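PDB 5T5I: tungsten-containing formylmethanofuran dehydrogenase 2 subunit C from Methanothermobacter wolfeii, which forms part of a tungsten-containing formylmethanofuran dehydrogenase complex, which probably catalyses the reversible reduction of carbon dioxide with methanofuran to formylmethanofuran. Local coordinates for residues C[231-245]-C[257-270]. Residues are numbered along the deposited sequence; the frame is centred on the assembly and turned at random.
Sequences IEVDGEELPGAFYKF and IVYAAVGCNGHIAP
Y243 and A260 form a hydrogen-bonded antiparallel pair, with Y243 N to A260 O at 2.8 Å and a reciprocal A260 N–Y243 O bond closing it. F245 and V258 repeat the two-bond pattern; since strands 241-247 and 256-261 follow one another in the chain, they form a beta hairpin. V262 N extends the pairing to A241 O (3.1 Å, 171° at the hydrogen). The Y243 ring lies between two methyl groups: V262 CG1 is 3.8 Å from the centroid of the Y243 ring and only 2° off its normal, and A269 CB is over the opposite face, so the C-terminal tail folds around the tyrosine. With CG anti to the carbonyl carbon (chi1 -70°), the ring reaches beyond its own strand to N265 and G266. A water bridges Y243 OH to V262 O, 2.7 Å from each. Replacing Y243 by alanine would probably open a gap between V262 and A269 and cost that water its phenolic partner. The buried N265 amide fixes the turn after A261: ND2 donates to A261 O on a lone pair, and OD1 accepts from M215 N. F245 CZ meets I268 CG2 at 3.8 Å, and F218 adds an edge-to-face ring.

On the face bearing F242, K244 and Y259, packing is equally close: I231 CD1 sits 3.6 Å from the centroid of the Y259 ring, a CH-pi contact over its face. The extended K244 chain runs alongside this ring in the same direction. Y259 OH is hydrogen-bonded to E228 OE2, with which K244 NZ makes a long, weak ion pair.

Looseness is confined to the ends. The exposed D234-G235 turn does not touch 257-270, and poorly ordered P270 brings its CD no nearer than 4.4 Å to F245 CE1, although another protein chain packs on both residues. Backbone bonds thus carry the pairing through V262, after which methyl-to-ring contacts and the N265 amide hold the tail.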
loop_
_atom_site.group_PDB
_atom_site.type_symbol
_atom_site.label_atom_id
_atom_site.label_comp_id
_atom_site.label_asym_id
_atom_site.label_seq_id
_atom_site.Cartn_x
_atom_site.Cartn_y
_atom_site.Cartn_z
ATOM N N ILE C 231 31.372 -17.998 -18.648
ATOM C CA ILE C 231 31.823 -18.901 -17.600
ATOM C C ILE C 231 32.052 -20.321 -18.121
ATOM O O ILE C 231 31.520 -20.709 -19.161
ATOM C CB ILE C 231 30.879 -18.859 -16.355
ATOM C CG1 ILE C 231 29.498 -19.488 -16.631
ATOM C CG2 ILE C 231 30.742 -17.413 -15.828
ATOM C CD1 ILE C 231 28.620 -19.697 -15.395
ATOM N N GLU C 232 32.876 -21.074 -17.381
ATOM C CA GLU C 232 33.202 -22.467 -17.670
ATOM C C GLU C 232 33.191 -23.226 -16.366
ATOM O O GLU C 232 33.954 -22.873 -15.468
ATOM C CB GLU C 232 34.576 -22.605 -18.328
ATOM C CG GLU C 232 34.750 -21.735 -19.561
ATOM C CD GLU C 232 36.031 -22.003 -20.323
ATOM O OE1 GLU C 232 36.501 -23.164 -20.308
ATOM O OE2 GLU C 232 36.579 -21.048 -20.918
ATOM N N VAL C 233 32.310 -24.220 -16.232
ATOM C CA VAL C 233 32.201 -25.003 -15.001
ATOM C C VAL C 233 32.311 -26.473 -15.341
ATOM O O VAL C 233 31.447 -27.020 -16.044
ATOM C CB VAL C 233 30.915 -24.699 -14.205
ATOM C CG1 VAL C 233 30.858 -25.553 -12.930
ATOM C CG2 VAL C 233 30.828 -23.210 -13.862
ATOM N N ASP C 234 33.386 -27.112 -14.827
ATOM C CA ASP C 234 33.670 -28.524 -15.069
ATOM C C ASP C 234 33.683 -28.863 -16.572
ATOM O O ASP C 234 33.131 -29.872 -16.981
ATOM C CB ASP C 234 32.655 -29.406 -14.318
ATOM C CG ASP C 234 32.568 -29.169 -12.826
ATOM O OD1 ASP C 234 33.484 -28.518 -12.275
ATOM O OD2 ASP C 234 31.580 -29.626 -12.208
ATOM N N GLY C 235 34.267 -27.995 -17.381
ATOM C CA GLY C 235 34.350 -28.200 -18.821
ATOM C C GLY C 235 33.182 -27.673 -19.639
ATOM O O GLY C 235 33.301 -27.575 -20.864
ATOM N N GLU C 236 32.047 -27.327 -18.988
ATOM C CA GLU C 236 30.868 -26.797 -19.680
ATOM C C GLU C 236 31.048 -25.308 -19.906
ATOM O O GLU C 236 31.169 -24.562 -18.939
ATOM C CB GLU C 236 29.585 -27.019 -18.849
ATOM C CG GLU C 236 29.171 -28.469 -18.755
ATOM C CD GLU C 236 28.455 -29.018 -19.977
ATOM O OE1 GLU C 236 28.101 -30.217 -19.952
ATOM O OE2 GLU C 236 28.256 -28.269 -20.959
ATOM N N GLU C 237 31.032 -24.882 -21.168
ATOM C CA GLU C 237 31.189 -23.482 -21.557
ATOM C C GLU C 237 29.797 -22.860 -21.673
ATOM O O GLU C 237 28.962 -23.369 -22.418
ATOM C CB GLU C 237 31.944 -23.386 -22.886
ATOM C CG GLU C 237 33.369 -23.919 -22.786
ATOM C CD GLU C 237 34.156 -23.985 -24.082
ATOM O OE1 GLU C 237 33.540 -23.924 -25.172
ATOM O OE2 GLU C 237 35.397 -24.144 -24.004
ATOM N N LEU C 238 29.532 -21.801 -20.900
ATOM C CA LEU C 238 28.230 -21.126 -20.855
ATOM C C LEU C 238 28.406 -19.644 -21.252
ATOM O O LEU C 238 28.867 -18.839 -20.438
ATOM C CB LEU C 238 27.641 -21.264 -19.446
ATOM C CG LEU C 238 27.479 -22.713 -18.937
ATOM C CD1 LEU C 238 27.707 -22.814 -17.434
ATOM C CD2 LEU C 238 26.126 -23.266 -19.289
ATOM N N PRO C 239 28.124 -19.273 -22.516
ATOM C CA PRO C 239 28.323 -17.869 -22.929
ATOM C C PRO C 239 27.307 -16.906 -22.319
ATOM O O PRO C 239 26.181 -17.297 -22.022
ATOM C CB PRO C 239 28.183 -17.931 -24.447
ATOM C CG PRO C 239 27.235 -19.055 -24.673
ATOM C CD PRO C 239 27.567 -20.079 -23.618
ATOM N N GLY C 240 27.718 -15.656 -22.154
ATOM C CA GLY C 240 26.858 -14.619 -21.604
ATOM C C GLY C 240 27.200 -14.228 -20.186
ATOM O O GLY C 240 28.103 -14.796 -19.577
ATOM N N ALA C 241 26.446 -13.264 -19.656
ATOM C CA ALA C 241 26.645 -12.739 -18.312
ATOM C C ALA C 241 25.731 -13.419 -17.298
ATOM O O ALA C 241 24.551 -13.663 -17.577
ATOM C CB ALA C 241 26.434 -11.223 -18.299
ATOM N N PHE C 242 26.280 -13.691 -16.103
ATOM C CA PHE C 242 25.556 -14.316 -14.992
ATOM C C PHE C 242 25.799 -13.587 -13.674
ATOM O O PHE C 242 26.953 -13.288 -13.352
ATOM C CB PHE C 242 26.019 -15.772 -14.810
ATOM C CG PHE C 242 25.696 -16.687 -15.967
ATOM C CD1 PHE C 242 26.536 -16.761 -17.071
ATOM C CD2 PHE C 242 24.530 -17.446 -15.970
ATOM C CE1 PHE C 242 26.224 -17.593 -18.154
ATOM C CE2 PHE C 242 24.217 -18.269 -17.054
ATOM C CZ PHE C 242 25.067 -18.343 -18.134
ATOM N N TYR C 243 24.724 -13.358 -12.887
ATOM C CA TYR C 243 24.832 -12.868 -11.509
ATOM C C TYR C 243 25.360 -14.067 -10.725
ATOM O O TYR C 243 24.877 -15.181 -10.943
ATOM C CB TYR C 243 23.473 -12.471 -10.928
ATOM C CG TYR C 243 22.878 -11.231 -11.543
ATOM C CD1 TYR C 243 23.531 -10.005 -11.457
ATOM C CD2 TYR C 243 21.620 -11.260 -12.136
ATOM C CE1 TYR C 243 22.978 -8.851 -12.005
ATOM C CE2 TYR C 243 21.054 -10.110 -12.682
ATOM C CZ TYR C 243 21.737 -8.908 -12.619
ATOM O OH TYR C 243 21.184 -7.764 -13.135
ATOM N N LYS C 244 26.382 -13.860 -9.882
ATOM C CA LYS C 244 27.032 -14.916 -9.106
ATOM C C LYS C 244 26.700 -14.736 -7.624
ATOM O O LYS C 244 26.829 -13.635 -7.081
ATOM C CB LYS C 244 28.557 -14.865 -9.324
ATOM C CG LYS C 244 29.317 -16.006 -8.674
ATOM C CD LYS C 244 30.816 -15.854 -8.904
ATOM C CE LYS C 244 31.613 -17.015 -8.373
ATOM N NZ LYS C 244 33.064 -16.866 -8.680
ATOM N N PHE C 245 26.291 -15.824 -6.982
ATOM C CA PHE C 245 25.926 -15.849 -5.560
ATOM C C PHE C 245 26.623 -16.995 -4.853
ATOM O O PHE C 245 26.757 -18.069 -5.441
ATOM C CB PHE C 245 24.409 -16.057 -5.413
ATOM C CG PHE C 245 23.556 -14.969 -6.006
ATOM C CD1 PHE C 245 23.162 -13.877 -5.242
ATOM C CD2 PHE C 245 23.082 -15.069 -7.309
ATOM C CE1 PHE C 245 22.326 -12.894 -5.777
ATOM C CE2 PHE C 245 22.271 -14.077 -7.854
ATOM C CZ PHE C 245 21.899 -12.994 -7.085
ATOM N N ILE C 257 27.768 -22.331 -5.116
ATOM C CA ILE C 257 27.666 -21.209 -6.064
ATOM C C ILE C 257 26.391 -21.349 -6.892
ATOM O O ILE C 257 26.112 -22.432 -7.419
ATOM C CB ILE C 257 28.926 -21.110 -6.988
ATOM C CG1 ILE C 257 30.215 -20.802 -6.189
ATOM C CG2 ILE C 257 28.741 -20.077 -8.099
ATOM C CD1 ILE C 257 30.277 -19.403 -5.488
ATOM N N VAL C 258 25.632 -20.249 -7.018
ATOM C CA VAL C 258 24.461 -20.178 -7.894
ATOM C C VAL C 258 24.753 -19.092 -8.951
ATOM O O VAL C 258 25.027 -17.942 -8.583
ATOM C CB VAL C 258 23.134 -19.888 -7.137
ATOM C CG1 VAL C 258 21.977 -19.649 -8.116
ATOM C CG2 VAL C 258 22.786 -21.030 -6.188
ATOM N N TYR C 259 24.685 -19.460 -10.244
ATOM C CA TYR C 259 24.820 -18.526 -11.376
ATOM C C TYR C 259 23.410 -18.339 -11.970
ATOM O O TYR C 259 22.712 -19.324 -12.198
ATOM C CB TYR C 259 25.761 -19.065 -12.471
ATOM C CG TYR C 259 27.228 -19.020 -12.113
ATOM C CD1 TYR C 259 27.929 -17.821 -12.120
ATOM C CD2 TYR C 259 27.942 -20.187 -11.869
ATOM C CE1 TYR C 259 29.296 -17.778 -11.844
ATOM C CE2 TYR C 259 29.320 -20.162 -11.646
ATOM C CZ TYR C 259 29.990 -18.952 -11.611
ATOM O OH TYR C 259 31.346 -18.940 -11.377
ATOM N N ALA C 260 22.983 -17.097 -12.182
ATOM C CA ALA C 260 21.667 -16.813 -12.758
ATOM C C ALA C 260 21.830 -15.781 -13.890
ATOM O O ALA C 260 22.397 -14.703 -13.658
ATOM C CB ALA C 260 20.719 -16.292 -11.684
ATOM N N ALA C 261 21.359 -16.121 -15.109
ATOM C CA ALA C 261 21.459 -15.260 -16.315
ATOM C C ALA C 261 20.962 -13.835 -16.051
ATOM O O ALA C 261 19.849 -13.655 -15.532
ATOM C CB ALA C 261 20.679 -15.867 -17.466
ATOM N N VAL C 262 21.798 -12.830 -16.380
ATOM C CA VAL C 262 21.470 -11.436 -16.057
ATOM C C VAL C 262 20.167 -10.924 -16.711
ATOM O O VAL C 262 19.440 -10.162 -16.070
ATOM C CB VAL C 262 22.625 -10.421 -16.314
ATOM C CG1 VAL C 262 23.881 -10.768 -15.504
ATOM C CG2 VAL C 262 22.927 -10.244 -17.799
ATOM N N GLY C 263 19.932 -11.302 -17.965
ATOM C CA GLY C 263 18.785 -10.865 -18.754
ATOM C C GLY C 263 17.415 -11.014 -18.121
ATOM O O GLY C 263 16.561 -10.142 -18.309
ATOM N N CYS C 264 17.189 -12.089 -17.356
ATOM C CA CYS C 264 15.866 -12.322 -16.756
ATOM C C CYS C 264 15.882 -12.452 -15.227
ATOM O O CYS C 264 14.872 -12.872 -14.667
ATOM C CB CYS C 264 15.204 -13.527 -17.419
ATOM S SG CYS C 264 16.351 -14.862 -17.839
ATOM N N ASN C 265 16.975 -12.028 -14.539
ATOM C CA ASN C 265 17.068 -12.123 -13.072
ATOM C C ASN C 265 17.482 -10.819 -12.376
ATOM O O ASN C 265 17.990 -10.860 -11.254
ATOM C CB ASN C 265 18.003 -13.271 -12.692
ATOM C CG ASN C 265 17.404 -14.602 -13.054
ATOM O OD1 ASN C 265 16.398 -15.025 -12.471
ATOM N ND2 ASN C 265 17.941 -15.257 -14.065
ATOM N N GLY C 266 17.187 -9.675 -12.990
ATOM C CA GLY C 266 17.478 -8.373 -12.397
ATOM C C GLY C 266 16.791 -8.171 -11.056
ATOM O O GLY C 266 17.352 -7.533 -10.169
ATOM N N HIS C 267 15.592 -8.755 -10.886
ATOM C CA HIS C 267 14.825 -8.683 -9.638
ATOM C C HIS C 267 15.454 -9.507 -8.480
ATOM O O HIS C 267 15.123 -9.251 -7.323
ATOM C CB HIS C 267 13.374 -9.131 -9.889
ATOM C CG HIS C 267 13.263 -10.578 -10.248
ATOM N ND1 HIS C 267 13.713 -11.046 -11.472
ATOM C CD2 HIS C 267 12.811 -11.623 -9.519
ATOM C CE1 HIS C 267 13.523 -12.356 -11.444
ATOM N NE2 HIS C 267 12.972 -12.747 -10.294
ATOM N N ILE C 268 16.328 -10.498 -8.794
ATOM C CA ILE C 268 17.029 -11.364 -7.825
ATOM C C ILE C 268 18.301 -10.688 -7.292
ATOM O O ILE C 268 18.701 -10.981 -6.160
ATOM C CB ILE C 268 17.353 -12.753 -8.491
ATOM C CG1 ILE C 268 16.067 -13.477 -8.940
ATOM C CG2 ILE C 268 18.189 -13.665 -7.600
ATOM C CD1 ILE C 268 14.980 -13.643 -7.860
ATOM N N ALA C 269 18.970 -9.847 -8.104
ATOM C CA ALA C 269 20.193 -9.160 -7.674
ATOM C C ALA C 269 19.826 -8.057 -6.671
ATOM O O ALA C 269 18.808 -7.398 -6.866
ATOM C CB ALA C 269 20.911 -8.555 -8.868
ATOM N N PRO C 270 20.599 -7.851 -5.580
ATOM C CA PRO C 270 20.215 -6.826 -4.586
ATOM C C PRO C 270 20.313 -5.385 -5.084
ATOM O O PRO C 270 20.945 -5.117 -6.099
ATOM C CB PRO C 270 21.181 -7.091 -3.425
ATOM C CG PRO C 270 22.388 -7.672 -4.080
ATOM C CD PRO C 270 21.844 -8.541 -5.185
HETATM O O HOH W 1 19.662 -7.554 -15.403
#